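PDB 4GOT: methionine-binding lipoprotein MetQ, which probably binds methionine outside the membrane and passes it to the membrane permease of the MetNPQ ABC importer, and takes part in methionine sulfoxide transport. Local coordinates for residues V9-K14 and K44-A49; F89-K94 and L121-N126; D234-K239 and V244-E249. All coordinates share one frame; numbering follows the deposited sequence.

Interaction 1 of 3, residues V9-K14 and K44-A49; sequences VVAATK and KMYNKA
Y46 reaches from its helix across to the end of strand 7-12 and lies along A11, A12 and T13. Its CB leaves the helix toward the strand, and CG is set beside the backbone N, opposite the carbonyl carbon (chi1 -70°), which sends the ring out to the strand's end. CD2 comes first, 3.7 Å from the methyl CB of A11, while the carbonyl carbon of A11 lies at the ring's edge, in its plane. Next along, CE2 rests on the backbone of A12, 3.4 Å from its C atom. On the other flank CE1 meets the T13 methyl CG2, which also touches CZ at 3.6 Å; the T13 and Y46 side chains cross at about a right angle. At the tip, OH sits 3.3 Å from T13 CA and makes a weak, unsettled hydrogen bond to A12 O, also at 3.3 Å. The hydroxyl has a firmer partner in the backbone N of L40, and the ring stacks with F60, a residue of the methionine pocket. With an alanine here the space beside A11 and T13 would probably be left unfilled and the L40 amide would lose its hydroxyl partner. The contact is therefore a buried ring spanning from helix to strand end, set against two methyls and the A12 peptide, with one polar atom at its tip tied chiefly to backbone close to the ligand site.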
# COMPACT_ATOMS: atom_id res chain seq x y z
N VAL A 9 9.57 11.01 -14.96
CA VAL A 9 10.35 9.99 -14.20
C VAL A 9 9.58 9.67 -12.92
O VAL A 9 9.26 10.56 -12.12
CB VAL A 9 11.82 10.47 -13.91
CG1 VAL A 9 12.66 9.38 -13.24
CG2 VAL A 9 12.48 10.95 -15.20
N VAL A 10 9.23 8.39 -12.74
CA VAL A 10 8.43 7.96 -11.60
C VAL A 10 9.10 6.81 -10.83
O VAL A 10 9.47 5.79 -11.44
CB VAL A 10 7.02 7.49 -12.07
CG1 VAL A 10 6.11 7.28 -10.87
CG2 VAL A 10 6.43 8.49 -13.05
N ALA A 11 9.21 6.94 -9.51
CA ALA A 11 9.66 5.81 -8.64
C ALA A 11 8.40 5.07 -8.20
O ALA A 11 7.44 5.73 -7.74
CB ALA A 11 10.49 6.27 -7.44
N ALA A 12 8.38 3.75 -8.44
CA ALA A 12 7.22 2.87 -8.18
C ALA A 12 7.67 1.50 -7.66
O ALA A 12 8.73 0.95 -8.07
CB ALA A 12 6.36 2.68 -9.42
N THR A 13 6.86 0.91 -6.77
CA THR A 13 7.11 -0.45 -6.32
C THR A 13 6.86 -1.37 -7.54
O THR A 13 6.10 -1.01 -8.47
CB THR A 13 6.23 -0.79 -5.06
OG1 THR A 13 4.90 -0.27 -5.22
CG2 THR A 13 6.84 -0.20 -3.74
N LYS A 14 7.51 -2.54 -7.54
CA LYS A 14 7.58 -3.42 -8.70
C LYS A 14 6.27 -3.86 -9.27
O LYS A 14 6.10 -3.86 -10.50
CB LYS A 14 8.37 -4.70 -8.40
CG LYS A 14 8.74 -5.46 -9.67
CD LYS A 14 9.94 -6.34 -9.39
CE LYS A 14 10.22 -7.38 -10.48
NZ LYS A 14 10.72 -8.62 -9.81
N LYS A 44 10.72 3.25 2.34
CA LYS A 44 11.27 4.51 2.87
C LYS A 44 12.06 5.28 1.80
O LYS A 44 12.29 6.48 1.94
CB LYS A 44 12.15 4.27 4.11
CG LYS A 44 11.41 3.89 5.41
CD LYS A 44 10.32 4.91 5.79
CE LYS A 44 10.37 5.40 7.24
NZ LYS A 44 10.32 4.28 8.21
N MSE A 45 12.47 4.59 0.73
CA MSE A 45 13.24 5.22 -0.32
C MSE A 45 12.46 6.15 -1.27
O MSE A 45 13.05 7.07 -1.87
CB MSE A 45 13.98 4.15 -1.15
CG MSE A 45 15.03 3.47 -0.34
SE MSE A 45 16.06 2.22 -1.45
CE MSE A 45 16.91 3.52 -2.65
N TYR A 46 11.16 5.92 -1.42
CA TYR A 46 10.39 6.53 -2.50
C TYR A 46 10.17 8.04 -2.28
O TYR A 46 10.42 8.82 -3.16
CB TYR A 46 9.07 5.78 -2.68
CG TYR A 46 9.27 4.40 -3.26
CD1 TYR A 46 9.54 3.30 -2.45
CD2 TYR A 46 9.24 4.18 -4.64
CE1 TYR A 46 9.77 2.02 -3.01
CE2 TYR A 46 9.49 2.93 -5.19
CZ TYR A 46 9.75 1.85 -4.39
OH TYR A 46 9.93 0.60 -4.98
N ASN A 47 9.73 8.45 -1.09
CA ASN A 47 9.55 9.87 -0.78
C ASN A 47 10.86 10.62 -0.72
O ASN A 47 10.94 11.80 -1.12
CB ASN A 47 8.76 10.04 0.51
CG ASN A 47 7.28 9.81 0.30
OD1 ASN A 47 6.76 10.09 -0.81
ND2 ASN A 47 6.58 9.32 1.32
N LYS A 48 11.91 9.94 -0.25
CA LYS A 48 13.25 10.52 -0.26
C LYS A 48 13.71 10.87 -1.68
O LYS A 48 14.25 11.97 -1.92
CB LYS A 48 14.27 9.60 0.42
CG LYS A 48 15.66 10.21 0.54
CD LYS A 48 16.46 9.55 1.65
CE LYS A 48 17.53 10.46 2.19
NZ LYS A 48 18.37 10.97 1.07
N ALA A 49 13.50 9.95 -2.62
CA ALA A 49 13.91 10.16 -4.03
C ALA A 49 13.17 11.38 -4.62
O ALA A 49 13.77 12.23 -5.28
CB ALA A 49 13.68 8.88 -4.86

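Interaction 2 of 3, residues F89-K94 and L121-N126; sequences FGIYSK and LAMLEN
M123, a selenomethionine in this crystal, carries the contact from helix 117-126, and F89 and I91 receive it. The close part lies at the end of its side chain. SE rests 3.8 Å from F89 CB and lies oblique to the phenyl ring, 5.1 Å from the ring centroid, as a Met-aromatic contact. The bend at chi3 (78°) swings the methyl CE back so that it sits 3.6 Å from F89 O and meets I91 CD1 tip to tip at 3.8 Å. Looser is the neighbouring pair, where L124 slants past I91 and its CD2 comes no nearer than 4.2 Å to I91 CD1. Beyond these the segments part: strand 90-92 runs on toward the exposed K94, and A122 and E125, partly exposed, take no part. F176, on the adjacent strand 174-177, touches F89, I91 and M123 and closes the apolar cluster. This is a helix laid on the central mixed sheet of one lobe, as in the alpha/beta lobes of periplasmic-binding-protein folds; F89 itself comes within about 5 Å of the bound selenomethionine, and E116 and R119 of its pocket belong to the same neighbourhood.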
# COMPACT_ATOMS: atom_id res chain seq x y z
N PHE A 89 -5.80 -5.10 2.18
CA PHE A 89 -4.81 -5.75 3.01
C PHE A 89 -5.19 -7.22 3.30
O PHE A 89 -6.38 -7.58 3.45
CB PHE A 89 -4.76 -4.99 4.35
CG PHE A 89 -3.39 -4.85 4.98
CD1 PHE A 89 -2.23 -5.26 4.36
CD2 PHE A 89 -3.30 -4.19 6.18
CE1 PHE A 89 -1.00 -5.09 4.95
CE2 PHE A 89 -2.05 -3.98 6.77
CZ PHE A 89 -0.89 -4.44 6.15
N GLY A 90 -4.16 -8.05 3.37
CA GLY A 90 -4.32 -9.48 3.66
C GLY A 90 -3.56 -9.96 4.91
O GLY A 90 -2.44 -9.46 5.26
N ILE A 91 -4.19 -10.95 5.55
CA ILE A 91 -3.58 -11.79 6.57
C ILE A 91 -3.43 -13.22 6.05
O ILE A 91 -4.36 -13.77 5.42
CB ILE A 91 -4.39 -11.85 7.88
CG1 ILE A 91 -4.68 -10.42 8.38
CG2 ILE A 91 -3.61 -12.71 8.89
CD1 ILE A 91 -5.79 -10.32 9.42
N TYR A 92 -2.25 -13.80 6.32
CA TYR A 92 -1.81 -15.06 5.75
C TYR A 92 -1.34 -15.98 6.90
O TYR A 92 -0.82 -15.51 7.92
CB TYR A 92 -0.64 -14.81 4.81
CG TYR A 92 -1.01 -14.04 3.56
CD1 TYR A 92 -1.16 -12.64 3.58
CD2 TYR A 92 -1.20 -14.70 2.34
CE1 TYR A 92 -1.50 -11.93 2.45
CE2 TYR A 92 -1.54 -13.99 1.20
CZ TYR A 92 -1.69 -12.60 1.26
OH TYR A 92 -2.02 -11.87 0.14
N SER A 93 -1.55 -17.29 6.74
CA SER A 93 -1.02 -18.29 7.67
C SER A 93 -0.79 -19.59 6.93
O SER A 93 -1.67 -19.99 6.19
CB SER A 93 -2.01 -18.56 8.81
OG SER A 93 -1.43 -19.42 9.77
N LYS A 94 0.35 -20.28 7.16
CA LYS A 94 0.52 -21.66 6.64
C LYS A 94 -0.12 -22.69 7.56
O LYS A 94 -0.27 -23.84 7.19
CB LYS A 94 2.00 -22.02 6.50
CG LYS A 94 2.80 -21.11 5.60
CD LYS A 94 2.75 -21.52 4.15
CE LYS A 94 4.08 -21.24 3.46
NZ LYS A 94 5.21 -22.09 3.97
N LEU A 121 -4.61 -3.41 13.00
CA LEU A 121 -5.39 -3.67 14.19
C LEU A 121 -6.91 -3.67 13.92
O LEU A 121 -7.66 -4.39 14.60
CB LEU A 121 -5.03 -2.68 15.33
CG LEU A 121 -3.56 -2.77 15.78
CD1 LEU A 121 -3.35 -1.77 16.90
CD2 LEU A 121 -3.11 -4.18 16.16
N ALA A 122 -7.34 -2.90 12.92
CA ALA A 122 -8.77 -2.74 12.61
C ALA A 122 -9.29 -4.05 12.04
O ALA A 122 -10.44 -4.41 12.28
CB ALA A 122 -9.01 -1.59 11.63
N MSE A 123 -8.45 -4.76 11.29
CA MSE A 123 -8.79 -6.09 10.79
C MSE A 123 -8.98 -7.11 11.90
O MSE A 123 -9.86 -7.94 11.82
CB MSE A 123 -7.73 -6.63 9.83
CG MSE A 123 -7.78 -5.92 8.50
SE MSE A 123 -6.54 -6.66 7.24
CE MSE A 123 -7.59 -8.25 6.73
N LEU A 124 -8.13 -7.04 12.92
CA LEU A 124 -8.26 -7.91 14.08
C LEU A 124 -9.50 -7.52 14.89
O LEU A 124 -10.15 -8.38 15.43
CB LEU A 124 -7.04 -7.89 14.96
CG LEU A 124 -5.68 -8.22 14.31
CD1 LEU A 124 -4.57 -8.29 15.36
CD2 LEU A 124 -5.78 -9.53 13.53
N GLU A 125 -9.83 -6.23 14.97
CA GLU A 125 -11.00 -5.82 15.76
C GLU A 125 -12.29 -6.26 15.04
O GLU A 125 -13.23 -6.75 15.67
CB GLU A 125 -10.98 -4.31 16.03
CG GLU A 125 -12.19 -3.83 16.84
CD GLU A 125 -12.15 -2.33 17.18
OE1 GLU A 125 -11.85 -1.51 16.27
OE2 GLU A 125 -12.42 -2.00 18.36
N ASN A 126 -12.31 -6.08 13.72
CA ASN A 126 -13.40 -6.54 12.87
C ASN A 126 -13.60 -8.07 12.94
O ASN A 126 -14.74 -8.54 12.87
CB ASN A 126 -13.17 -6.10 11.41
CG ASN A 126 -14.20 -6.69 10.45
OD1 ASN A 126 -15.31 -6.19 10.35
ND2 ASN A 126 -13.84 -7.79 9.77

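Interaction 3 of 3, residues D234-K239 and V244-E249; sequences DFIEKK and VLPVSE
I236 buries the most surface here, and its branch methyl CG2 does nearly all the touching. That methyl stands opposite the backbone N, beside the carbonyl carbon, while CG1 lies beside the N (chi1 -67°), which turns CG2, not CG1, toward residues 244-246. It meets V244 CG1 at 3.6 Å, and the two side chains cross at about a right angle. The V244 carbonyl O is equally near the same methyl. P246 is the second large contributor: its ring atom CD packs against I236 CG2 at 3.9 Å, from further along the chain. V244 and P246 both point toward the helix, whereas L245 between them points away, the alternation expected of an extended chain. One methyl is thus held by two side chains two residues apart; the side-chain packing is aliphatic, with the V244 carbonyl O also against the methyl. Water 1 lies 2.6 Å from V244 O and 3.1 Å from I236 O, placed to donate to either; other acceptors nearby leave its choice unsettled. It can thus link the last turn of the helix to the residue just before strand 245-246. The contact is partly buried, with V244 and I236 inside and P246 more open. Helix 230-239 and strand 245-246 follow each other closely, and the chain after the short connection comes back against the helix. Strand 245-246 runs antiparallel beside strand 78-86 at the margin of the six-stranded sheet, and helix 14-29 packs against the same corner, with I20 touching I236 and P16 touching V244.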
# COMPACT_ATOMS: atom_id res chain seq x y z
N ASP A 234 -9.47 -1.21 -16.79
CA ASP A 234 -9.72 -2.58 -17.29
C ASP A 234 -8.45 -3.47 -17.16
O ASP A 234 -8.55 -4.65 -16.84
CB ASP A 234 -10.15 -2.56 -18.75
CG ASP A 234 -11.56 -2.02 -18.96
OD1 ASP A 234 -12.36 -1.94 -17.98
OD2 ASP A 234 -11.88 -1.71 -20.14
N PHE A 235 -7.28 -2.91 -17.41
CA PHE A 235 -6.01 -3.66 -17.21
C PHE A 235 -5.86 -4.11 -15.77
O PHE A 235 -5.65 -5.30 -15.50
CB PHE A 235 -4.79 -2.83 -17.65
CG PHE A 235 -3.45 -3.41 -17.24
CD1 PHE A 235 -2.83 -4.39 -18.01
CD2 PHE A 235 -2.79 -2.96 -16.10
CE1 PHE A 235 -1.58 -4.90 -17.64
CE2 PHE A 235 -1.56 -3.48 -15.71
CZ PHE A 235 -0.95 -4.45 -16.49
N ILE A 236 -6.01 -3.17 -14.85
CA ILE A 236 -5.91 -3.44 -13.43
C ILE A 236 -6.90 -4.51 -13.02
O ILE A 236 -6.54 -5.48 -12.32
CB ILE A 236 -6.14 -2.17 -12.56
CG1 ILE A 236 -5.00 -1.15 -12.76
CG2 ILE A 236 -6.22 -2.51 -11.07
CD1 ILE A 236 -5.23 0.22 -12.14
N GLU A 237 -8.15 -4.34 -13.43
CA GLU A 237 -9.19 -5.23 -13.04
C GLU A 237 -8.91 -6.68 -13.49
O GLU A 237 -9.05 -7.61 -12.69
CB GLU A 237 -10.55 -4.73 -13.56
CG GLU A 237 -11.75 -5.53 -13.06
CD GLU A 237 -12.35 -6.49 -14.10
OE1 GLU A 237 -12.34 -6.19 -15.33
OE2 GLU A 237 -12.87 -7.55 -13.68
N LYS A 238 -8.48 -6.86 -14.75
CA LYS A 238 -8.26 -8.21 -15.30
C LYS A 238 -6.99 -8.90 -14.77
O LYS A 238 -7.02 -10.10 -14.44
CB LYS A 238 -8.18 -8.15 -16.83
CG LYS A 238 -8.20 -9.53 -17.45
CD LYS A 238 -8.61 -9.46 -18.91
CE LYS A 238 -8.70 -10.85 -19.54
NZ LYS A 238 -9.95 -11.60 -19.21
N LYS A 239 -5.89 -8.15 -14.73
CA LYS A 239 -4.57 -8.71 -14.44
C LYS A 239 -4.37 -9.20 -12.99
O LYS A 239 -3.68 -10.21 -12.78
CB LYS A 239 -3.44 -7.73 -14.80
CG LYS A 239 -2.07 -8.23 -14.34
CD LYS A 239 -0.91 -7.94 -15.28
CE LYS A 239 0.32 -8.74 -14.85
NZ LYS A 239 1.59 -8.25 -15.43
N VAL A 244 -6.34 -6.05 -6.64
CA VAL A 244 -6.09 -4.62 -6.86
C VAL A 244 -7.31 -4.10 -7.58
O VAL A 244 -7.69 -4.65 -8.59
CB VAL A 244 -4.85 -4.39 -7.77
CG1 VAL A 244 -4.52 -2.91 -7.95
CG2 VAL A 244 -3.65 -5.13 -7.22
N LEU A 245 -7.84 -2.98 -7.10
CA LEU A 245 -9.06 -2.40 -7.58
C LEU A 245 -8.82 -0.93 -7.99
O LEU A 245 -8.29 -0.15 -7.18
CB LEU A 245 -10.08 -2.44 -6.42
CG LEU A 245 -10.23 -3.83 -5.77
CD1 LEU A 245 -11.07 -3.70 -4.50
CD2 LEU A 245 -10.84 -4.83 -6.78
N PRO A 246 -9.21 -0.54 -9.23
CA PRO A 246 -9.12 0.89 -9.61
C PRO A 246 -10.07 1.74 -8.75
O PRO A 246 -11.03 1.19 -8.27
CB PRO A 246 -9.53 0.90 -11.09
CG PRO A 246 -10.17 -0.42 -11.37
CD PRO A 246 -9.87 -1.37 -10.26
N VAL A 247 -9.75 3.00 -8.44
CA VAL A 247 -10.70 3.85 -7.70
C VAL A 247 -10.75 5.19 -8.42
O VAL A 247 -9.96 5.42 -9.35
CB VAL A 247 -10.34 4.07 -6.20
CG1 VAL A 247 -10.56 2.79 -5.36
CG2 VAL A 247 -8.91 4.62 -6.03
N SER A 248 -11.69 6.05 -8.05
CA SER A 248 -11.72 7.38 -8.60
C SER A 248 -10.55 8.25 -8.03
O SER A 248 -9.97 7.94 -6.99
CB SER A 248 -13.10 8.01 -8.37
OG SER A 248 -13.31 8.16 -6.99
N GLU A 249 -10.22 9.32 -8.75
CA GLU A 249 -9.07 10.18 -8.48
C GLU A 249 -9.14 10.97 -7.15
O GLU A 249 -10.24 11.51 -6.85
CB GLU A 249 -8.92 11.15 -9.64
CG GLU A 249 -7.71 12.05 -9.59
CD GLU A 249 -7.55 12.86 -10.87
OE1 GLU A 249 -8.04 12.41 -11.95
OE2 GLU A 249 -6.93 13.94 -10.79
OXT GLU A 249 -8.12 11.11 -6.39
O HOH W 1 -7.77 -6.90 -9.91

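Interactions 1 and 3 reach the same six-stranded sheet, 1 through strand 7-12 and 3 through its outermost strand 245-246, while interaction 2 belongs to the five-stranded sheet, across the chain's centre from interaction 1. Their centres lie 21 to 27 Å apart and none touches another. Interactions 1 and 2 are fully buried, each with a side chain about 5 Å from the bound selenomethionine; interaction 3 is only partly buried and its nearest side chain is about 8 Å away. Chemistry follows place: an aromatic ring with a hydroxyl tip in 1, selenium and methyl packing in 2, and aliphatic packing with a bridging water in 3.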